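Local coordinates for protein 4-hydroxyphenylpyruvate dioxygenase (Pseudomonas putida, PDB 5HMQ) that converts 3-dehydroshikimate to protocatechuate with a divalent metal ion, using a TIM-barrel domain fused to a hydroxyphenylpyruvate dioxygenase-like domain without that dioxygenase activity, at residues T60-F65 / F87-E92; R82-F87 / G123-K128; K372-A377 / E399-R404. All coordinates share one frame; numbering follows the deposited sequence.

In the fold
From the N terminus, the chain first lays down the metal-dependent TIM barrel. Contact 1 closes the loop between strand 58-66 and helix 76-93, bringing the helix back over the strand it follows. Contact 2 starts from the same helix, before contact 1 has closed, and ends on helix 112-128, so the two cross along the sequence; they share Phe87, their centres lie about 10 Å apart, and Phe65 of 60-65 packs directly on Ala83 of 82-87. Together they tie strand 58-66 to helix 76-93, and that helix to its neighbour 112-128. Contact 3 follows in series, in the dioxygenase-like domain, joining helix 374-383 to the approach of strand 402-404; its centre is about 46 Å from that of contact 1.

Contact 1: residues T60-F65 / F87-E92; sequences TLFQPF and FDLMQE
The Phe62 side chain carries both apolar contacts between strand residues 60-65 and helix residues 87-92, reaching Leu89 with its far end and Met90 with its root. At the far end, CZ of Phe62 comes within 3.5 Å of Leu89 CD2, and CE1 of Phe62 is 3.7 Å from that same methyl. The two side chains run at about a right angle. With its CG swung anti to the backbone N (chi1 174°), Phe62 sends the ring across to the helix.

Helix 76-93 is the connection of a beta-alpha-beta unit in the TIM barrel, between strands 58-66 and 97-101, and here it lies on the outside of the strand it follows. Gln63, the next residue along, reaches Glu32 and the catalytic metal ligand Glu241 with its amide NE2.

Met90, a selenomethionine, meets Phe62 nearer its base: its CG is 4.0 Å from Phe62 CB and approaches the ring obliquely. The bend at chi3 (64°) turns only the terminal CE; SE itself lies at the edge of the Phe87 ring, in its plane. Met90 also packs on Val98 of the following strand.

Contact 2: residues R82-F87 / G123-K128; sequences RAERKF and GEHAGK
Glu84 and His125 join two outer helices of the TIM barrel through a hydrogen bond between carboxylate and imidazole. Segments 82-87 and 123-128, of helices 76-93 and 112-128, run in nearly the same direction, 28° apart, as helices around the outside of such a barrel do, with their axes 10.8 Å apart at the closest.

Glu84 can be followed outward. Its CB does not point at the other helix, and CG leaves beside the backbone N; a bend at chi2 (-70°) then carries the carboxylate across. CD lies 4.1 Å from His125 ND1. OE1 makes a salt bridge to Arg129, just past the end of 123-128, while OE2 accepts from His125 ND1 at 3.0 Å, with a nearly straight N-H...O angle of 168°. The bond lies in the imidazole plane and uses the anti side of OE2. A water also donates to OE2 and to His125 O, making a second link between the helices. Both carboxylate oxygens are held by donors, and the charge of Arg129 probably helps keep Glu84 ionised.

One turn further along, Phe87 brings the far end of its ring to the backbone of the second helix. CE2 of Phe87 lies 3.9 Å from the carbonyl carbon of His125, and beyond it the ring tip, CZ of Phe87, rests 3.7 Å from the methyl CB of Ala126.

Contact 3: residues K372-A377 / E399-R404; sequences KDQQAA and EVPAVR
Gln374 and Pro401 are the closest pair along the backbones, their CA atoms 8.2 Å apart, where the first turn of helix 374-383 passes the loop that leads into strand 402-404. Asp373 caps the helix start: its OD1 accepts from Ala376 N at 3.3 Å, with an N-H...O angle of 161°, the donor standing well above the carboxylate plane. Pro401 is the last loop residue before the strand, and its backbone pairs with Leu413 of strand 410-414.

Gln374 is the side chain that spans the gap. CG sits anti to the backbone N (chi1 165°), with the chain extended beyond it, which carries the amide to the proline. The two side chains meet at a slant. CG of Gln374 lies 3.8 Å from Pro401 CG, and further out the amide carbon CD of Gln374 comes to 3.5 Å from Pro401 CD. The contact is between the outer part of the glutamine, from CG onward, and the CG and CD atoms of the proline. No hydrogen bond crosses between the segments.

Val400 adds a smaller contact beside the proline, its CB and CG1 lying near the end of the glutamine side chain; it also leans on Tyr412 and Val414 of strand 410-414. On the helix side, Gln374 N is hydrogen-bonded to Glu415 OE2, and Pro401 packs in turn against Leu378 one turn further along helix 374-383.

Away from the magnesium site, helix 374-383 thus packs on one face of a mixed beta-sheet in which strand 402-404 lies next to 410-414, as in the beta-alpha-beta-beta-beta modules of the vicinal-oxygen-chelate (VOC) superfamily, here in the first of the two VOC domains.

Contact 1: residues T60-F65 / F87-E92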
loop_
_atom_site.group_PDB
_atom_site.type_symbol
_atom_site.label_atom_id
_atom_site.label_comp_id
_atom_site.label_asym_id
_atom_site.label_seq_id
_atom_site.Cartn_x
_atom_site.Cartn_y
_atom_site.Cartn_z
ATOM N N THR C 60 7.112 19.191 -20.359
ATOM C CA THR C 60 6.460 20.491 -20.296
ATOM C C THR C 60 7.035 21.413 -19.226
ATOM O O THR C 60 6.718 22.609 -19.233
ATOM C CB THR C 60 4.957 20.314 -20.048
ATOM O OG1 THR C 60 4.755 19.667 -18.786
ATOM C CG2 THR C 60 4.331 19.465 -21.143
ATOM N N LEU C 61 7.868 20.900 -18.321
ATOM C CA LEU C 61 8.403 21.721 -17.242
ATOM C C LEU C 61 9.562 21.000 -16.572
ATOM O O LEU C 61 9.536 19.776 -16.425
ATOM C CB LEU C 61 7.318 22.048 -16.204
ATOM C CG LEU C 61 7.766 22.772 -14.935
ATOM C CD1 LEU C 61 8.207 24.193 -15.235
ATOM C CD2 LEU C 61 6.663 22.759 -13.889
ATOM N N PHE C 62 10.567 21.770 -16.167
ATOM C CA PHE C 62 11.644 21.296 -15.310
ATOM C C PHE C 62 11.534 22.016 -13.974
ATOM O O PHE C 62 11.344 23.236 -13.938
ATOM C CB PHE C 62 13.013 21.548 -15.947
ATOM C CG PHE C 62 14.171 21.204 -15.050
ATOM C CD1 PHE C 62 14.560 19.887 -14.878
ATOM C CD2 PHE C 62 14.861 22.196 -14.373
ATOM C CE1 PHE C 62 15.622 19.563 -14.055
ATOM C CE2 PHE C 62 15.923 21.880 -13.545
ATOM C CZ PHE C 62 16.303 20.560 -13.387
ATOM N N GLN C 63 11.646 21.266 -12.882
ATOM C CA GLN C 63 11.427 21.829 -11.550
ATOM C C GLN C 63 12.079 20.966 -10.469
ATOM O O GLN C 63 12.304 19.774 -10.680
ATOM C CB GLN C 63 9.922 21.978 -11.283
ATOM C CG GLN C 63 9.154 20.664 -11.244
ATOM C CD GLN C 63 8.418 20.450 -9.934
ATOM O OE1 GLN C 63 8.935 20.762 -8.862
ATOM N NE2 GLN C 63 7.203 19.922 -10.016
ATOM N N PRO C 64 12.394 21.565 -9.307
ATOM C CA PRO C 64 12.226 22.982 -8.976
ATOM C C PRO C 64 13.538 23.760 -8.927
ATOM O O PRO C 64 14.616 23.165 -8.928
ATOM C CB PRO C 64 11.592 22.920 -7.591
ATOM C CG PRO C 64 12.272 21.726 -6.957
ATOM C CD PRO C 64 12.647 20.770 -8.091
ATOM N N PHE C 65 13.433 25.086 -8.886
ATOM C CA PHE C 65 14.571 25.980 -8.698
ATOM C C PHE C 65 14.274 26.847 -7.481
ATOM O O PHE C 65 13.395 27.713 -7.530
ATOM C CB PHE C 65 14.820 26.826 -9.945
ATOM C CG PHE C 65 16.132 27.560 -9.929
ATOM C CD1 PHE C 65 16.257 28.769 -9.266
ATOM C CD2 PHE C 65 17.244 27.030 -10.560
ATOM C CE1 PHE C 65 17.464 29.446 -9.248
ATOM C CE2 PHE C 65 18.454 27.699 -10.543
ATOM C CZ PHE C 65 18.563 28.909 -9.885
ATOM N N PHE C 87 19.681 25.911 -17.038
ATOM C CA PHE C 87 19.423 26.184 -18.449
ATOM C C PHE C 87 20.121 25.167 -19.343
ATOM O O PHE C 87 19.516 24.633 -20.281
ATOM C CB PHE C 87 19.867 27.605 -18.803
ATOM C CG PHE C 87 19.078 28.682 -18.113
ATOM C CD1 PHE C 87 17.798 28.436 -17.644
ATOM C CD2 PHE C 87 19.620 29.943 -17.934
ATOM C CE1 PHE C 87 17.072 29.430 -17.010
ATOM C CE2 PHE C 87 18.901 30.941 -17.302
ATOM C CZ PHE C 87 17.626 30.684 -16.840
ATOM N N ASP C 88 21.401 24.886 -19.070
ATOM C CA ASP C 88 22.108 23.851 -19.821
ATOM C C ASP C 88 21.375 22.520 -19.744
ATOM O O ASP C 88 21.246 21.810 -20.749
ATOM C CB ASP C 88 23.540 23.689 -19.304
ATOM C CG ASP C 88 24.399 24.916 -19.547
ATOM O OD1 ASP C 88 24.086 25.700 -20.469
ATOM O OD2 ASP C 88 25.399 25.091 -18.819
ATOM N N LEU C 89 20.888 22.168 -18.555
ATOM C CA LEU C 89 20.210 20.892 -18.370
ATOM C C LEU C 89 18.909 20.838 -19.162
ATOM O O LEU C 89 18.584 19.811 -19.768
ATOM C CB LEU C 89 19.955 20.669 -16.879
ATOM C CG LEU C 89 19.382 19.339 -16.404
ATOM C CD1 LEU C 89 20.320 18.225 -16.795
ATOM C CD2 LEU C 89 19.201 19.370 -14.897
HETATM N N MSE C 90 18.164 21.939 -19.182
HETATM C CA MSE C 90 16.880 22.001 -19.872
HETATM C C MSE C 90 17.021 21.837 -21.380
HETATM O O MSE C 90 16.195 21.189 -22.021
HETATM C CB MSE C 90 16.182 23.323 -19.560
HETATM C CG MSE C 90 15.795 23.470 -18.107
HETATM SE SE MSE C 90 15.540 25.325 -17.605
HETATM C CE MSE C 90 14.018 25.734 -18.755
ATOM N N GLN C 91 18.073 22.430 -21.946
ATOM C CA GLN C 91 18.292 22.298 -23.382
ATOM C C GLN C 91 18.682 20.876 -23.765
ATOM O O GLN C 91 18.374 20.431 -24.875
ATOM C CB GLN C 91 19.332 23.312 -23.851
ATOM C CG GLN C 91 18.729 24.695 -24.051
ATOM C CD GLN C 91 19.756 25.768 -24.346
ATOM O OE1 GLN C 91 20.948 25.587 -24.107
ATOM N NE2 GLN C 91 19.292 26.899 -24.867
ATOM N N GLU C 92 19.335 20.136 -22.866
ATOM C CA GLU C 92 19.553 18.720 -23.145
ATOM C C GLU C 92 18.278 17.907 -22.967
ATOM O O GLU C 92 18.103 16.880 -23.633
ATOM C CB GLU C 92 20.657 18.162 -22.252
ATOM C CG GLU C 92 22.008 18.824 -22.431
ATOM C CD GLU C 92 22.734 18.274 -23.645
ATOM O OE1 GLU C 92 22.353 17.172 -24.114
ATOM O OE2 GLU C 92 23.689 18.923 -24.119
#

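Contact 2: residues R82-F87 / G123-K128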
loop_
_atom_site.group_PDB
_atom_site.type_symbol
_atom_site.label_atom_id
_atom_site.label_comp_id
_atom_site.label_asym_id
_atom_site.label_seq_id
_atom_site.Cartn_x
_atom_site.Cartn_y
_atom_site.Cartn_z
ATOM N N ARG C 82 24.139 28.977 -10.993
ATOM C CA ARG C 82 23.258 27.830 -10.809
ATOM C C ARG C 82 22.119 27.846 -11.821
ATOM O O ARG C 82 21.753 26.800 -12.371
ATOM C CB ARG C 82 22.737 27.812 -9.370
ATOM C CG ARG C 82 21.728 26.721 -9.054
ATOM C CD ARG C 82 21.542 26.575 -7.547
ATOM N NE ARG C 82 21.071 27.803 -6.910
ATOM C CZ ARG C 82 19.811 28.034 -6.561
ATOM N NH1 ARG C 82 18.875 27.123 -6.790
ATOM N NH2 ARG C 82 19.485 29.182 -5.981
ATOM N N ALA C 83 21.552 29.026 -12.091
ATOM C CA ALA C 83 20.504 29.129 -13.102
ATOM C C ALA C 83 21.016 28.722 -14.479
ATOM O O ALA C 83 20.321 28.018 -15.223
ATOM C CB ALA C 83 19.947 30.552 -13.137
ATOM N N GLU C 84 22.233 29.144 -14.832
ATOM C CA GLU C 84 22.778 28.800 -16.144
ATOM C C GLU C 84 23.000 27.297 -16.276
ATOM O O GLU C 84 22.805 26.728 -17.357
ATOM C CB GLU C 84 24.082 29.558 -16.393
ATOM C CG GLU C 84 23.915 31.065 -16.557
ATOM C CD GLU C 84 23.213 31.439 -17.852
ATOM O OE1 GLU C 84 23.383 30.712 -18.852
ATOM O OE2 GLU C 84 22.502 32.467 -17.874
ATOM N N ARG C 85 23.420 26.638 -15.190
ATOM C CA ARG C 85 23.559 25.185 -15.221
ATOM C C ARG C 85 22.213 24.505 -15.440
ATOM O O ARG C 85 22.125 23.501 -16.155
ATOM C CB ARG C 85 24.217 24.683 -13.935
ATOM C CG ARG C 85 25.675 25.097 -13.787
ATOM C CD ARG C 85 26.384 24.296 -12.700
ATOM N NE ARG C 85 25.724 24.413 -11.402
ATOM C CZ ARG C 85 25.979 25.369 -10.515
ATOM N NH1 ARG C 85 26.884 26.301 -10.782
ATOM N NH2 ARG C 85 25.326 25.392 -9.360
ATOM N N LYS C 86 21.153 25.029 -14.823
ATOM C CA LYS C 86 19.827 24.471 -15.066
ATOM C C LYS C 86 19.385 24.723 -16.503
ATOM O O LYS C 86 18.779 23.847 -17.132
ATOM C CB LYS C 86 18.819 25.048 -14.073
ATOM C CG LYS C 86 19.192 24.820 -12.612
ATOM C CD LYS C 86 19.672 23.392 -12.368
ATOM C CE LYS C 86 20.377 23.274 -11.024
ATOM N NZ LYS C 86 21.004 21.933 -10.826
ATOM N N PHE C 87 19.681 25.911 -17.038
ATOM C CA PHE C 87 19.423 26.184 -18.449
ATOM C C PHE C 87 20.121 25.167 -19.343
ATOM O O PHE C 87 19.516 24.633 -20.281
ATOM C CB PHE C 87 19.867 27.605 -18.803
ATOM C CG PHE C 87 19.078 28.682 -18.113
ATOM C CD1 PHE C 87 17.798 28.436 -17.644
ATOM C CD2 PHE C 87 19.620 29.943 -17.934
ATOM C CE1 PHE C 87 17.072 29.430 -17.010
ATOM C CE2 PHE C 87 18.901 30.941 -17.302
ATOM C CZ PHE C 87 17.626 30.684 -16.840
ATOM N N GLY C 123 14.649 36.596 -15.664
ATOM C CA GLY C 123 13.919 36.549 -16.921
ATOM C C GLY C 123 14.778 36.942 -18.108
ATOM O O GLY C 123 14.670 36.354 -19.186
ATOM N N GLU C 124 15.642 37.944 -17.925
ATOM C CA GLU C 124 16.560 38.336 -18.992
ATOM C C GLU C 124 17.530 37.209 -19.326
ATOM O O GLU C 124 17.778 36.923 -20.504
ATOM C CB GLU C 124 17.323 39.600 -18.594
ATOM C CG GLU C 124 16.451 40.842 -18.458
ATOM C CD GLU C 124 17.178 41.993 -17.789
ATOM O OE1 GLU C 124 18.390 41.853 -17.517
ATOM O OE2 GLU C 124 16.540 43.039 -17.538
ATOM N N HIS C 125 18.082 36.551 -18.302
ATOM C CA HIS C 125 18.979 35.424 -18.541
ATOM C C HIS C 125 18.259 34.277 -19.238
ATOM O O HIS C 125 18.809 33.658 -20.156
ATOM C CB HIS C 125 19.588 34.945 -17.222
ATOM C CG HIS C 125 20.760 35.755 -16.764
ATOM N ND1 HIS C 125 22.049 35.268 -16.774
ATOM C CD2 HIS C 125 20.841 37.020 -16.288
ATOM C CE1 HIS C 125 22.873 36.196 -16.320
ATOM N NE2 HIS C 125 22.164 37.268 -16.018
ATOM N N ALA C 126 17.034 33.968 -18.810
ATOM C CA ALA C 126 16.282 32.903 -19.466
ATOM C C ALA C 126 15.881 33.296 -20.881
ATOM O O ALA C 126 16.018 32.498 -21.816
ATOM C CB ALA C 126 15.050 32.545 -18.639
ATOM N N GLY C 127 15.388 34.523 -21.058
ATOM C CA GLY C 127 15.002 34.970 -22.387
ATOM C C GLY C 127 16.155 34.957 -23.372
ATOM O O GLY C 127 15.984 34.599 -24.540
ATOM N N LYS C 128 17.348 35.342 -22.909
ATOM C CA LYS C 128 18.521 35.350 -23.779
ATOM C C LYS C 128 18.786 33.971 -24.367
ATOM O O LYS C 128 19.135 33.846 -25.547
ATOM C CB LYS C 128 19.733 35.860 -23.001
ATOM C CG LYS C 128 21.046 35.809 -23.756
ATOM C CD LYS C 128 22.147 36.453 -22.932
ATOM C CE LYS C 128 23.490 36.395 -23.636
ATOM N NZ LYS C 128 24.561 36.979 -22.783
HETATM O O HOH W 1 21.496 33.602 -20.296
#

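Contact 3: residues K372-A377 / E399-R404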
loop_
_atom_site.group_PDB
_atom_site.type_symbol
_atom_site.label_atom_id
_atom_site.label_comp_id
_atom_site.label_asym_id
_atom_site.label_seq_id
_atom_site.Cartn_x
_atom_site.Cartn_y
_atom_site.Cartn_z
ATOM N N LYS C 372 -31.619 4.353 -14.562
ATOM C CA LYS C 372 -32.694 4.737 -15.469
ATOM C C LYS C 372 -32.248 4.669 -16.922
ATOM O O LYS C 372 -32.994 4.187 -17.783
ATOM C CB LYS C 372 -33.196 6.139 -15.133
ATOM C CG LYS C 372 -34.338 6.600 -16.012
ATOM C CD LYS C 372 -34.930 7.895 -15.499
ATOM C CE LYS C 372 -36.202 8.245 -16.239
ATOM N NZ LYS C 372 -37.094 9.090 -15.400
ATOM N N ASP C 373 -31.041 5.145 -17.210
ATOM C CA ASP C 373 -30.485 5.156 -18.560
ATOM C C ASP C 373 -29.271 4.230 -18.557
ATOM O O ASP C 373 -28.173 4.632 -18.159
ATOM C CB ASP C 373 -30.120 6.577 -18.983
ATOM C CG ASP C 373 -29.843 6.696 -20.470
ATOM O OD1 ASP C 373 -29.588 5.663 -21.121
ATOM O OD2 ASP C 373 -29.886 7.832 -20.988
ATOM N N GLN C 374 -29.474 2.994 -19.019
ATOM C CA GLN C 374 -28.411 1.995 -18.974
ATOM C C GLN C 374 -27.253 2.363 -19.893
ATOM O O GLN C 374 -26.084 2.222 -19.515
ATOM C CB GLN C 374 -28.980 0.625 -19.342
ATOM C CG GLN C 374 -27.943 -0.425 -19.680
ATOM C CD GLN C 374 -28.572 -1.702 -20.197
ATOM O OE1 GLN C 374 -28.999 -2.558 -19.420
ATOM N NE2 GLN C 374 -28.641 -1.833 -21.517
ATOM N N GLN C 375 -27.553 2.838 -21.104
ATOM C CA GLN C 375 -26.490 3.150 -22.052
ATOM C C GLN C 375 -25.692 4.376 -21.623
ATOM O O GLN C 375 -24.482 4.441 -21.868
ATOM C CB GLN C 375 -27.070 3.355 -23.453
ATOM C CG GLN C 375 -27.496 2.063 -24.133
ATOM C CD GLN C 375 -26.359 1.070 -24.281
ATOM O OE1 GLN C 375 -25.331 1.368 -24.890
ATOM N NE2 GLN C 375 -26.538 -0.121 -23.719
ATOM N N ALA C 376 -26.348 5.354 -20.993
ATOM C CA ALA C 376 -25.627 6.516 -20.483
ATOM C C ALA C 376 -24.648 6.119 -19.387
ATOM O O ALA C 376 -23.517 6.617 -19.343
ATOM C CB ALA C 376 -26.610 7.567 -19.970
ATOM N N ALA C 377 -25.074 5.240 -18.476
ATOM C CA ALA C 377 -24.174 4.776 -17.424
ATOM C C ALA C 377 -22.983 4.031 -18.011
ATOM O O ALA C 377 -21.841 4.234 -17.584
ATOM C CB ALA C 377 -24.932 3.889 -16.437
ATOM N N GLU C 399 -26.932 -10.668 -18.521
ATOM C CA GLU C 399 -27.168 -10.188 -19.875
ATOM C C GLU C 399 -27.167 -8.667 -19.981
ATOM O O GLU C 399 -27.202 -8.140 -21.098
ATOM C CB GLU C 399 -28.486 -10.760 -20.411
ATOM C CG GLU C 399 -28.517 -12.284 -20.366
ATOM C CD GLU C 399 -29.482 -12.895 -21.363
ATOM O OE1 GLU C 399 -30.008 -12.155 -22.220
ATOM O OE2 GLU C 399 -29.702 -14.124 -21.297
ATOM N N VAL C 400 -27.113 -7.957 -18.859
ATOM C CA VAL C 400 -26.960 -6.505 -18.856
ATOM C C VAL C 400 -25.468 -6.185 -18.853
ATOM O O VAL C 400 -24.654 -7.056 -18.510
ATOM C CB VAL C 400 -27.667 -5.873 -17.645
ATOM C CG1 VAL C 400 -29.164 -6.144 -17.700
ATOM C CG2 VAL C 400 -27.068 -6.397 -16.348
ATOM N N PRO C 401 -25.057 -4.977 -19.229
ATOM C CA PRO C 401 -23.635 -4.630 -19.144
ATOM C C PRO C 401 -23.170 -4.524 -17.698
ATOM O O PRO C 401 -23.954 -4.314 -16.770
ATOM C CB PRO C 401 -23.549 -3.276 -19.858
ATOM C CG PRO C 401 -24.936 -2.732 -19.826
ATOM C CD PRO C 401 -25.849 -3.917 -19.877
ATOM N N ALA C 402 -21.859 -4.688 -17.517
ATOM C CA ALA C 402 -21.233 -4.627 -16.207
ATOM C C ALA C 402 -19.993 -3.745 -16.261
ATOM O O ALA C 402 -19.324 -3.649 -17.293
ATOM C CB ALA C 402 -20.856 -6.027 -15.698
ATOM N N VAL C 403 -19.701 -3.090 -15.139
ATOM C CA VAL C 403 -18.501 -2.279 -14.973
ATOM C C VAL C 403 -17.658 -2.895 -13.865
ATOM O O VAL C 403 -18.184 -3.246 -12.802
ATOM C CB VAL C 403 -18.844 -0.812 -14.653
ATOM C CG1 VAL C 403 -17.573 -0.010 -14.409
ATOM C CG2 VAL C 403 -19.657 -0.203 -15.780
ATOM N N ARG C 404 -16.358 -3.033 -14.115
ATOM C CA ARG C 404 -15.460 -3.645 -13.147
ATOM C C ARG C 404 -15.090 -2.626 -12.073
ATOM O O ARG C 404 -14.667 -1.508 -12.384
ATOM C CB ARG C 404 -14.209 -4.175 -13.852
ATOM C CG ARG C 404 -13.218 -4.948 -12.973
ATOM C CD ARG C 404 -11.807 -4.899 -13.553
ATOM N NE ARG C 404 -10.859 -5.749 -12.830
ATOM C CZ ARG C 404 -10.066 -5.358 -11.838
ATOM N NH1 ARG C 404 -10.085 -4.102 -11.415
ATOM N NH2 ARG C 404 -9.247 -6.237 -11.270
#